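Local structure of solute Binding Protein, BlMnBP1 in complex with mannotriose (Bifidobacterium, 6FUV) at residues A[135-140]-A[282-287]; A[174-179]-A[245-250]; A[185-190]-A[393-398]. The protein binds beta-manno-oligosaccharides such as mannotriose and probably delivers them to an ABC transporter for uptake into the Bifidobacterium cell. All blocks are in the same frame, centred on the assembly; numbering follows the deposited sequence.

Contact 1: A[135-140]-A[282-287]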
loop_
_atom_site.group_PDB
_atom_site.type_symbol
_atom_site.label_atom_id
_atom_site.label_comp_id
_atom_site.label_asym_id
_atom_site.label_seq_id
_atom_site.Cartn_x
_atom_site.Cartn_y
_atom_site.Cartn_z
ATOM N N GLY A 135 -2.177 8.439 -2.952
ATOM C CA GLY A 135 -2.438 9.840 -3.265
ATOM C C GLY A 135 -1.443 10.768 -2.600
ATOM O O GLY A 135 -0.258 10.434 -2.484
ATOM N N VAL A 136 -1.930 11.913 -2.105
ATOM C CA VAL A 136 -1.127 12.833 -1.307
ATOM C C VAL A 136 -1.926 13.275 -0.086
ATOM O O VAL A 136 -3.045 13.793 -0.211
ATOM C CB VAL A 136 -0.691 14.075 -2.096
ATOM C CG1 VAL A 136 0.188 14.953 -1.287
ATOM C CG2 VAL A 136 0.011 13.669 -3.378
ATOM N N VAL A 137 -1.308 13.087 1.103
ATOM C CA VAL A 137 -1.829 13.657 2.341
ATOM C C VAL A 137 -1.355 15.097 2.414
ATOM O O VAL A 137 -0.220 15.378 2.108
ATOM C CB VAL A 137 -1.368 12.858 3.574
ATOM C CG1 VAL A 137 -1.880 13.510 4.844
ATOM C CG2 VAL A 137 -1.809 11.404 3.507
ATOM N N TYR A 138 -2.223 16.026 2.780
ATOM C CA TYR A 138 -1.857 17.441 2.771
ATOM C C TYR A 138 -2.652 18.177 3.841
ATOM O O TYR A 138 -3.746 17.760 4.225
ATOM C CB TYR A 138 -2.115 18.087 1.383
ATOM C CG TYR A 138 -3.592 18.352 1.049
ATOM C CD1 TYR A 138 -4.401 17.349 0.554
ATOM C CD2 TYR A 138 -4.160 19.588 1.247
ATOM C CE1 TYR A 138 -5.701 17.551 0.270
ATOM C CE2 TYR A 138 -5.511 19.815 0.960
ATOM C CZ TYR A 138 -6.281 18.784 0.447
ATOM O OH TYR A 138 -7.641 18.981 0.162
ATOM N N ASN A 139 -2.059 19.247 4.350
ATOM C CA ASN A 139 -2.686 20.087 5.352
ATOM C C ASN A 139 -3.410 21.221 4.623
ATOM O O ASN A 139 -2.778 22.098 4.035
ATOM C CB ASN A 139 -1.664 20.620 6.363
ATOM C CG ASN A 139 -2.362 21.264 7.590
ATOM O OD1 ASN A 139 -3.068 22.234 7.437
ATOM N ND2 ASN A 139 -2.203 20.683 8.781
ATOM N N ALA A 140 -4.739 21.181 4.630
ATOM C CA ALA A 140 -5.549 22.196 3.959
ATOM C C ALA A 140 -5.361 23.592 4.572
ATOM O O ALA A 140 -5.327 24.593 3.855
ATOM C CB ALA A 140 -7.015 21.773 4.021
ATOM N N ASP A 282 -9.218 17.943 11.052
ATOM C CA ASP A 282 -9.978 18.392 9.890
ATOM C C ASP A 282 -9.101 19.112 8.878
ATOM O O ASP A 282 -9.517 19.266 7.731
ATOM C CB ASP A 282 -11.133 19.308 10.318
ATOM C CG ASP A 282 -12.332 18.540 10.845
ATOM O OD1 ASP A 282 -12.250 17.329 11.070
ATOM O OD2 ASP A 282 -13.392 19.140 10.986
ATOM N N ASP A 283 -7.896 19.549 9.274
ATOM C CA ASP A 283 -6.932 20.119 8.334
ATOM C C ASP A 283 -6.181 19.057 7.525
ATOM O O ASP A 283 -5.607 19.382 6.488
ATOM C CB ASP A 283 -5.904 20.993 9.055
ATOM C CG ASP A 283 -6.543 22.067 9.961
ATOM O OD1 ASP A 283 -7.671 22.499 9.688
ATOM O OD2 ASP A 283 -5.872 22.537 10.876
ATOM N N VAL A 284 -6.183 17.804 7.958
ATOM C CA VAL A 284 -5.472 16.734 7.270
ATOM C C VAL A 284 -6.418 16.108 6.256
ATOM O O VAL A 284 -7.422 15.490 6.612
ATOM C CB VAL A 284 -4.944 15.688 8.261
ATOM C CG1 VAL A 284 -4.152 14.675 7.495
ATOM C CG2 VAL A 284 -4.178 16.346 9.376
ATOM N N GLN A 285 -6.085 16.244 4.987
ATOM C CA GLN A 285 -6.921 15.856 3.871
ATOM C C GLN A 285 -6.138 14.936 2.953
ATOM O O GLN A 285 -4.953 14.687 3.129
ATOM C CB GLN A 285 -7.396 17.084 3.091
ATOM C CG GLN A 285 -8.245 18.018 3.903
ATOM C CD GLN A 285 -9.616 17.485 4.139
ATOM O OE1 GLN A 285 -10.208 16.891 3.265
ATOM N NE2 GLN A 285 -10.125 17.674 5.350
ATOM N N TYR A 286 -6.815 14.464 1.925
ATOM C CA TYR A 286 -6.254 13.484 1.007
ATOM C C TYR A 286 -6.614 13.881 -0.407
ATOM O O TYR A 286 -7.781 14.017 -0.710
ATOM C CB TYR A 286 -6.811 12.105 1.355
ATOM C CG TYR A 286 -6.261 10.958 0.540
ATOM C CD1 TYR A 286 -4.918 10.729 0.455
ATOM C CD2 TYR A 286 -7.108 10.109 -0.134
ATOM C CE1 TYR A 286 -4.431 9.670 -0.271
ATOM C CE2 TYR A 286 -6.653 9.080 -0.878
ATOM C CZ TYR A 286 -5.312 8.840 -0.935
ATOM O OH TYR A 286 -4.859 7.808 -1.704
ATOM N N MET A 287 -5.611 14.066 -1.246
ATOM C CA MET A 287 -5.812 14.415 -2.637
ATOM C C MET A 287 -5.262 13.369 -3.599
ATOM O O MET A 287 -4.319 12.629 -3.287
ATOM C CB MET A 287 -5.172 15.768 -2.978
ATOM C CG MET A 287 -3.801 15.955 -2.584
ATOM S SD MET A 287 -3.076 17.489 -3.249
ATOM C CE MET A 287 -2.681 16.871 -4.821
HETATM O O HOH W 1 -3.332 22.003 11.267
#
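Tyr138 and Met287 stand diagonally across an antiparallel strand pair, 135-139 against 284-287, at one margin of the four-stranded sheet of this binding-protein lobe. The tyrosine takes the hindered rotamer with CG between the backbone N and the carbonyl carbon (chi1 74°), which leans its ring over the neighbouring strand. There the ring fills a hollow between two partners: Gln285 CB lies over one face, 3.3 Å from Tyr138 CE1, while Met287 CG comes obliquely to within 3.5 Å of Tyr138 CD1. Met287 SD completes a Met-aromatic contact, 4.5 Å from the ring centroid, and the flexible thioether follows the ring while its CG also packs on Val136 CB. The other face carries the valine pair Val137 and Val284, with the Tyr286 ring beside it. Val137 CG1 touches Val284 CG1 at 3.7 Å, beta-branched residues suiting extended strands. Tyr286 brings its ring obliquely up to Gly135, with Tyr286 CE1 3.6 Å from Gly135 CA; lacking a side chain, the glycine leaves the hollow that the ring occupies, and Thr133 OG1 holds the phenol oxygen. Asn139 and Asp283 run side by side at the end of the pair, their flat groups 52° apart, and one water joins Asn139 ND2 to Asp283 OD2. Ala140, the first residue of helix 140-145, gives its N-H to Asp283 O at 2.7 Å, and its methyl meets Gln285 CG. Val136 and Met287 exchange two backbone bonds, Tyr138 and Gln285 two more. The chemistry thus divides the work: backbone bonds fix the register, apolar and aromatic groups fill both faces, and where strand gives way to helix the buried Asn139 amide is satisfied, ND2 by Met256 O and the water, OD1 by capping Val142 N.

Contact 2: A[174-179]-A[245-250]. With BMA (beta-D-mannopyranose), chain B.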
loop_
_atom_site.group_PDB
_atom_site.type_symbol
_atom_site.label_atom_id
_atom_site.label_comp_id
_atom_site.label_asym_id
_atom_site.label_seq_id
_atom_site.Cartn_x
_atom_site.Cartn_y
_atom_site.Cartn_z
ATOM N N LEU A 174 7.172 19.377 1.241
ATOM C CA LEU A 174 6.979 17.932 1.111
ATOM C C LEU A 174 8.048 17.198 1.900
ATOM O O LEU A 174 9.232 17.454 1.707
ATOM C CB LEU A 174 7.038 17.511 -0.357
ATOM C CG LEU A 174 6.695 16.061 -0.663
ATOM C CD1 LEU A 174 6.240 15.914 -2.099
ATOM C CD2 LEU A 174 7.898 15.192 -0.435
ATOM N N TYR A 175 7.624 16.325 2.797
ATOM C CA TYR A 175 8.472 15.527 3.673
ATOM C C TYR A 175 8.683 14.161 3.026
ATOM O O TYR A 175 7.723 13.487 2.666
ATOM C CB TYR A 175 7.806 15.418 5.060
ATOM C CG TYR A 175 8.701 14.958 6.192
ATOM C CD1 TYR A 175 9.583 15.842 6.808
ATOM C CD2 TYR A 175 8.635 13.670 6.682
ATOM C CE1 TYR A 175 10.444 15.410 7.856
ATOM C CE2 TYR A 175 9.463 13.252 7.704
ATOM C CZ TYR A 175 10.354 14.113 8.290
ATOM O OH TYR A 175 11.130 13.661 9.320
ATOM N N THR A 176 9.933 13.771 2.854
ATOM C CA THR A 176 10.218 12.568 2.082
ATOM C C THR A 176 10.100 11.284 2.896
ATOM O O THR A 176 9.843 10.221 2.338
ATOM C CB THR A 176 11.634 12.629 1.518
ATOM O OG1 THR A 176 12.577 12.580 2.612
ATOM C CG2 THR A 176 11.905 13.837 0.681
ATOM N N ASN A 177 10.305 11.344 4.195
ATOM C CA ASN A 177 10.528 10.144 4.994
ATOM C C ASN A 177 11.545 9.199 4.341
ATOM O O ASN A 177 11.467 7.967 4.422
ATOM C CB ASN A 177 9.224 9.428 5.273
ATOM C CG ASN A 177 8.478 10.040 6.413
ATOM O OD1 ASN A 177 8.886 9.937 7.570
ATOM N ND2 ASN A 177 7.362 10.692 6.089
ATOM N N PHE A 178 12.535 9.786 3.701
ATOM C CA PHE A 178 13.683 9.064 3.190
ATOM C C PHE A 178 14.161 7.934 4.085
ATOM O O PHE A 178 14.491 6.875 3.560
ATOM C CB PHE A 178 14.800 10.101 2.933
ATOM C CG PHE A 178 16.146 9.538 2.614
ATOM C CD1 PHE A 178 17.032 9.193 3.649
ATOM C CD2 PHE A 178 16.583 9.447 1.310
ATOM C CE1 PHE A 178 18.288 8.694 3.354
ATOM C CE2 PHE A 178 17.881 8.923 1.029
ATOM C CZ PHE A 178 18.696 8.558 2.047
ATOM N N ALA A 179 14.230 8.149 5.405
ATOM C CA ALA A 179 14.804 7.137 6.287
ATOM C C ALA A 179 13.933 5.899 6.428
ATOM O O ALA A 179 14.407 4.894 6.943
ATOM C CB ALA A 179 15.055 7.709 7.673
ATOM N N SER A 245 18.460 12.537 5.692
ATOM C CA SER A 245 18.962 11.370 6.403
ATOM C C SER A 245 18.399 11.248 7.801
ATOM O O SER A 245 18.496 10.174 8.394
ATOM C CB SER A 245 20.496 11.388 6.490
ATOM O OG SER A 245 20.969 12.413 7.357
ATOM N N THR A 246 17.750 12.277 8.316
ATOM C CA THR A 246 17.245 12.235 9.673
ATOM C C THR A 246 15.728 12.333 9.748
ATOM O O THR A 246 15.198 12.778 10.756
ATOM C CB THR A 246 17.891 13.357 10.480
ATOM O OG1 THR A 246 17.554 14.617 9.895
ATOM C CG2 THR A 246 19.426 13.215 10.494
ATOM N N THR A 247 15.019 11.912 8.713
ATOM C CA THR A 247 13.566 11.955 8.763
ATOM C C THR A 247 13.062 10.950 9.777
ATOM O O THR A 247 13.655 9.909 9.976
ATOM C CB THR A 247 12.956 11.661 7.402
ATOM O OG1 THR A 247 13.238 10.312 7.002
ATOM C CG2 THR A 247 13.458 12.667 6.400
ATOM N N ASP A 248 11.947 11.269 10.420
ATOM C CA ASP A 248 11.306 10.367 11.367
ATOM C C ASP A 248 9.816 10.221 11.079
ATOM O O ASP A 248 9.075 11.201 11.124
ATOM C CB ASP A 248 11.508 10.880 12.784
ATOM C CG ASP A 248 10.984 9.939 13.810
ATOM O OD1 ASP A 248 11.550 8.828 13.965
ATOM O OD2 ASP A 248 9.988 10.317 14.452
ATOM N N TRP A 249 9.379 8.976 10.938
ATOM C CA TRP A 249 8.015 8.669 10.543
ATOM C C TRP A 249 7.011 9.030 11.615
ATOM O O TRP A 249 6.040 9.724 11.332
ATOM C CB TRP A 249 7.908 7.184 10.226
ATOM C CG TRP A 249 6.534 6.639 10.138
ATOM C CD1 TRP A 249 6.028 5.684 10.915
ATOM C CD2 TRP A 249 5.467 7.053 9.260
ATOM N NE1 TRP A 249 4.741 5.440 10.586
ATOM C CE2 TRP A 249 4.363 6.281 9.575
ATOM C CE3 TRP A 249 5.353 7.999 8.242
ATOM C CZ2 TRP A 249 3.142 6.409 8.891
ATOM C CZ3 TRP A 249 4.200 8.099 7.559
ATOM C CH2 TRP A 249 3.091 7.326 7.893
ATOM N N GLU A 250 7.181 8.507 12.830
ATOM C CA GLU A 250 6.137 8.705 13.837
ATOM C C GLU A 250 5.916 10.189 14.135
ATOM O O GLU A 250 4.775 10.640 14.326
ATOM C CB GLU A 250 6.470 7.989 15.131
ATOM C CG GLU A 250 6.529 6.477 15.068
ATOM C CD GLU A 250 5.220 5.829 14.658
ATOM O OE1 GLU A 250 4.162 6.452 14.795
ATOM O OE2 GLU A 250 5.284 4.657 14.258
HETATM C C1 BMA B . 3.168 2.397 12.431
HETATM C C2 BMA B . 2.038 2.773 11.471
HETATM C C3 BMA B . 2.073 1.796 10.273
HETATM C C4 BMA B . 3.467 1.869 9.614
HETATM C C5 BMA B . 4.570 1.648 10.659
HETATM C C6 BMA B . 6.003 1.816 10.080
HETATM O O1 BMA B . 3.127 3.291 13.464
HETATM O O2 BMA B . 2.239 4.090 10.934
HETATM O O3 BMA B . 0.994 2.064 9.402
HETATM O O4 BMA B . 3.685 0.856 8.623
HETATM O O5 BMA B . 4.391 2.557 11.772
HETATM O O6 BMA B . 6.955 1.353 11.030
HETATM O O HOH W 2 9.819 14.493 11.608
HETATM O O HOH W 3 11.429 8.771 7.774
#
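Asn177 and Thr247, with CA atoms 5.2 Å apart, mark the nearest backbone approach of two loops whose end-to-end directions differ by 106°, Asn177 adopting the left-handed conformation that asparagine tolerates well. Thr247 reaches into the other loop. Its OG1, set between the backbone N and the carbonyl carbon (chi1 65°), accepts the Ala179 N-H at 2.9 Å, and a water close to that hydroxyl donates to Asn177 OD1. In return Tyr175 slides past Thr247 from the opposite direction, and its OH takes the Asp248 N-H at 2.8 Å, the donor lying in the plane of the ring at its edge; a long rigid phenol suits such a reach. Asn177 OD1 also lies 3.3 Å from Trp249 CA, and its ND2 sits at the indole edge, amide and ring planes 69° apart. Trp249 NE1 splits one hydrogen between two mannose oxygens, 2.9 Å from O2 and 3.1 Å from O5, while Glu250 OE2 accepts from O1 of the same sugar at 2.7 Å. Asp248 N-caps helix 249-257, its OD2 bonded to Ser251 OG. Around this corner Tyr175 packs on strand 261-264, and Trp249 meets the Trp182 ring edge-to-face and also touches Gln273 and Met274 of helix 270-275.

Contact 3: A[185-190]-A[393-398]. With BMA (beta-D-mannopyranose), chain C.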
loop_
_atom_site.group_PDB
_atom_site.type_symbol
_atom_site.label_atom_id
_atom_site.label_comp_id
_atom_site.label_asym_id
_atom_site.label_seq_id
_atom_site.Cartn_x
_atom_site.Cartn_y
_atom_site.Cartn_z
ATOM N N GLY A 185 9.755 3.350 -1.032
ATOM C CA GLY A 185 9.275 2.392 -1.990
ATOM C C GLY A 185 7.850 2.617 -2.401
ATOM O O GLY A 185 7.448 2.148 -3.453
ATOM N N ALA A 186 7.071 3.304 -1.574
ATOM C CA ALA A 186 5.683 3.570 -1.889
ATOM C C ALA A 186 5.508 4.431 -3.131
ATOM O O ALA A 186 4.394 4.498 -3.660
ATOM C CB ALA A 186 5.026 4.214 -0.669
ATOM N N TRP A 187 6.568 5.090 -3.612
ATOM C CA TRP A 187 6.440 5.840 -4.859
ATOM C C TRP A 187 6.139 4.915 -6.024
ATOM O O TRP A 187 5.525 5.353 -7.002
ATOM C CB TRP A 187 7.707 6.678 -5.131
ATOM C CG TRP A 187 7.789 7.958 -4.306
ATOM C CD1 TRP A 187 8.242 8.085 -3.042
ATOM C CD2 TRP A 187 7.388 9.268 -4.699
ATOM N NE1 TRP A 187 8.129 9.375 -2.616
ATOM C CE2 TRP A 187 7.639 10.138 -3.635
ATOM C CE3 TRP A 187 6.859 9.788 -5.842
ATOM C CZ2 TRP A 187 7.340 11.513 -3.663
ATOM C CZ3 TRP A 187 6.574 11.165 -5.881
ATOM C CH2 TRP A 187 6.823 12.003 -4.792
ATOM N N ASP A 188 6.488 3.630 -5.902
ATOM C CA ASP A 188 6.187 2.683 -6.958
ATOM C C ASP A 188 4.685 2.545 -7.166
ATOM O O ASP A 188 4.248 2.096 -8.236
ATOM C CB ASP A 188 6.815 1.324 -6.605
ATOM C CG ASP A 188 8.338 1.276 -6.811
ATOM O OD1 ASP A 188 8.855 2.212 -7.428
ATOM O OD2 ASP A 188 8.998 0.309 -6.301
ATOM N N GLN A 189 3.894 2.942 -6.172
ATOM C CA GLN A 189 2.467 2.658 -6.170
ATOM C C GLN A 189 1.710 3.528 -7.153
ATOM O O GLN A 189 0.565 3.228 -7.470
ATOM C CB GLN A 189 1.918 2.845 -4.733
ATOM C CG GLN A 189 2.534 1.969 -3.736
ATOM C CD GLN A 189 1.994 2.106 -2.360
ATOM O OE1 GLN A 189 1.064 2.844 -2.096
ATOM N NE2 GLN A 189 2.551 1.333 -1.465
ATOM N N TYR A 190 2.334 4.560 -7.663
ATOM C CA TYR A 190 1.687 5.564 -8.469
ATOM C C TYR A 190 1.930 5.365 -9.963
ATOM O O TYR A 190 1.262 6.019 -10.790
ATOM C CB TYR A 190 2.187 6.946 -8.041
ATOM C CG TYR A 190 1.913 7.297 -6.625
ATOM C CD1 TYR A 190 2.792 6.941 -5.652
ATOM C CD2 TYR A 190 0.766 7.972 -6.245
ATOM C CE1 TYR A 190 2.569 7.249 -4.320
ATOM C CE2 TYR A 190 0.509 8.272 -4.930
ATOM C CZ TYR A 190 1.432 7.929 -3.958
ATOM O OH TYR A 190 1.199 8.219 -2.657
ATOM N N LYS A 393 15.401 1.584 -1.697
ATOM C CA LYS A 393 16.760 2.066 -1.929
ATOM C C LYS A 393 16.884 2.775 -3.273
ATOM O O LYS A 393 17.518 3.834 -3.361
ATOM C CB LYS A 393 17.750 0.898 -1.860
ATOM C CG LYS A 393 19.228 1.313 -2.017
ATOM C CD LYS A 393 19.676 2.424 -1.081
ATOM C CE LYS A 393 21.196 2.603 -1.045
ATOM N NZ LYS A 393 21.750 2.660 -2.420
ATOM N N LYS A 394 16.330 2.180 -4.344
ATOM C CA LYS A 394 16.343 2.874 -5.633
ATOM C C LYS A 394 15.680 4.253 -5.569
ATOM O O LYS A 394 16.065 5.171 -6.322
ATOM C CB LYS A 394 15.657 2.027 -6.679
ATOM C CG LYS A 394 14.187 1.833 -6.480
ATOM C CD LYS A 394 13.484 1.198 -7.728
ATOM C CE LYS A 394 12.004 1.131 -7.561
ATOM N NZ LYS A 394 11.536 0.125 -6.652
ATOM N N ILE A 395 14.686 4.421 -4.690
ATOM C CA ILE A 395 14.014 5.709 -4.527
ATOM C C ILE A 395 14.878 6.664 -3.703
ATOM O O ILE A 395 14.986 7.869 -4.007
ATOM C CB ILE A 395 12.636 5.488 -3.879
ATOM C CG1 ILE A 395 11.838 4.416 -4.645
ATOM C CG2 ILE A 395 11.865 6.772 -3.848
ATOM C CD1 ILE A 395 11.607 4.763 -6.022
ATOM N N GLN A 396 15.522 6.126 -2.660
ATOM C CA GLN A 396 16.453 6.921 -1.877
ATOM C C GLN A 396 17.529 7.480 -2.783
ATOM O O GLN A 396 17.920 8.634 -2.657
ATOM C CB GLN A 396 17.027 6.061 -0.745
ATOM C CG GLN A 396 16.093 5.853 0.442
ATOM C CD GLN A 396 16.478 4.701 1.328
ATOM O OE1 GLN A 396 17.129 3.754 0.876
ATOM N NE2 GLN A 396 16.058 4.759 2.618
ATOM N N ASP A 397 17.975 6.686 -3.746
ATOM C CA ASP A 397 19.039 7.147 -4.640
ATOM C C ASP A 397 18.611 8.389 -5.427
ATOM O O ASP A 397 19.438 9.258 -5.725
ATOM C CB ASP A 397 19.484 6.026 -5.608
ATOM C CG ASP A 397 20.301 4.934 -4.914
ATOM O OD1 ASP A 397 20.851 5.151 -3.809
ATOM O OD2 ASP A 397 20.400 3.833 -5.471
ATOM N N ILE A 398 17.330 8.481 -5.787
ATOM C CA ILE A 398 16.827 9.666 -6.480
ATOM C C ILE A 398 16.968 10.885 -5.582
ATOM O O ILE A 398 17.429 11.940 -6.021
ATOM C CB ILE A 398 15.365 9.463 -6.931
ATOM C CG1 ILE A 398 15.258 8.429 -8.032
ATOM C CG2 ILE A 398 14.781 10.801 -7.393
ATOM C CD1 ILE A 398 13.906 7.974 -8.332
HETATM C C1 BMA C . 1.132 -0.465 2.802
HETATM C C2 BMA C . 0.081 0.013 1.818
HETATM C C3 BMA C . -0.284 -1.086 0.804
HETATM C C4 BMA C . 1.041 -1.683 0.228
HETATM C C5 BMA C . 1.944 -2.122 1.356
HETATM C C6 BMA C . 3.239 -2.752 0.865
HETATM O O2 BMA C . 0.639 1.135 1.099
HETATM O O3 BMA C . -1.160 -0.658 -0.267
HETATM O O4 BMA C . 0.782 -2.776 -0.577
HETATM O O5 BMA C . 2.261 -0.982 2.132
HETATM O O6 BMA C . 4.021 -1.757 0.249
#
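A buried salt bridge between Asp188 and Lys394 ties the 3-10 segment 186-190, which supplies Gln189 to the sugar pocket of this solute-binding fold, to the beginning of helix 393-404. Lys394 NZ stands 2.6 Å from Asp188 OD2 and uses the syn lone pair of that oxygen, the side facing OD1. The two side chains come from opposite directions. Lysine suits the span because its chain is long: it leaves the helix with CG between the backbone N and the carbonyl carbon, runs extended, and then bends at its last torsion (chi4 -74°) to bring the ammonium onto the carboxylate. Leu385 O and Asn391 O also accept from this nitrogen, so a buried charge is surrounded by three oxygens. Asp188 is shared in the same way, OD2 with Asn388 N and OD1 with Tyr228 OH. These neighbours probably stabilise the charged forms of both residues. Next to the bridge, Ile395 makes the apolar part of the contact. Its CG2 branch approaches the Trp187 ring obliquely, Ile395 CG2 being 3.9 Å from Trp187 CD1, whereas Ile395 CG1 passes the Gly185 backbone, 4.2 Å from Gly185 CA, and Ile395 CD1 lies 4.0 Å from Asp188 OD1. A branched aliphatic residue can thus touch three neighbours at once. Helices 223-236 and 409-426 enclose the isoleucine further, through Leu231 and Trp416 among others. The tight turn that begins at Gly185, with Asp188 N bonded to Gly185 O at 3.0 Å, separates the roles of successive residues: Asp188 turns to the helix and Gln189 to the ligand. The extended Gln189 side chain, whose OE1 bonds Ser134 OG, gives its NE2 hydrogen to O2 of a bound mannose at 3.2 Å, with an N-H...O angle of 155°.

How the contacts relate
Contacts 2 and 3 each send residues to the bound manno-oligosaccharide: Trp249 and Glu250 hold one mannose unit and Gln189 another, whereas contact 1 stands behind the pocket, its Tyr286 side chain about 9 Å from the nearest such sugar. The centres of contacts 2 and 3 are about 13 Å apart, and a probable hydrogen bond joins them, Phe178 O to Gln396 NE2 at 2.8 Å. Contacts 1 and 3, about 21 Å between centres, meet where Tyr190 OH reaches Gly135 O at 2.7 Å. Contacts 1 and 2 do not touch, with nearest atoms about 6 Å apart, though strand 261-264 pairs with 135-139 and packs against Tyr175.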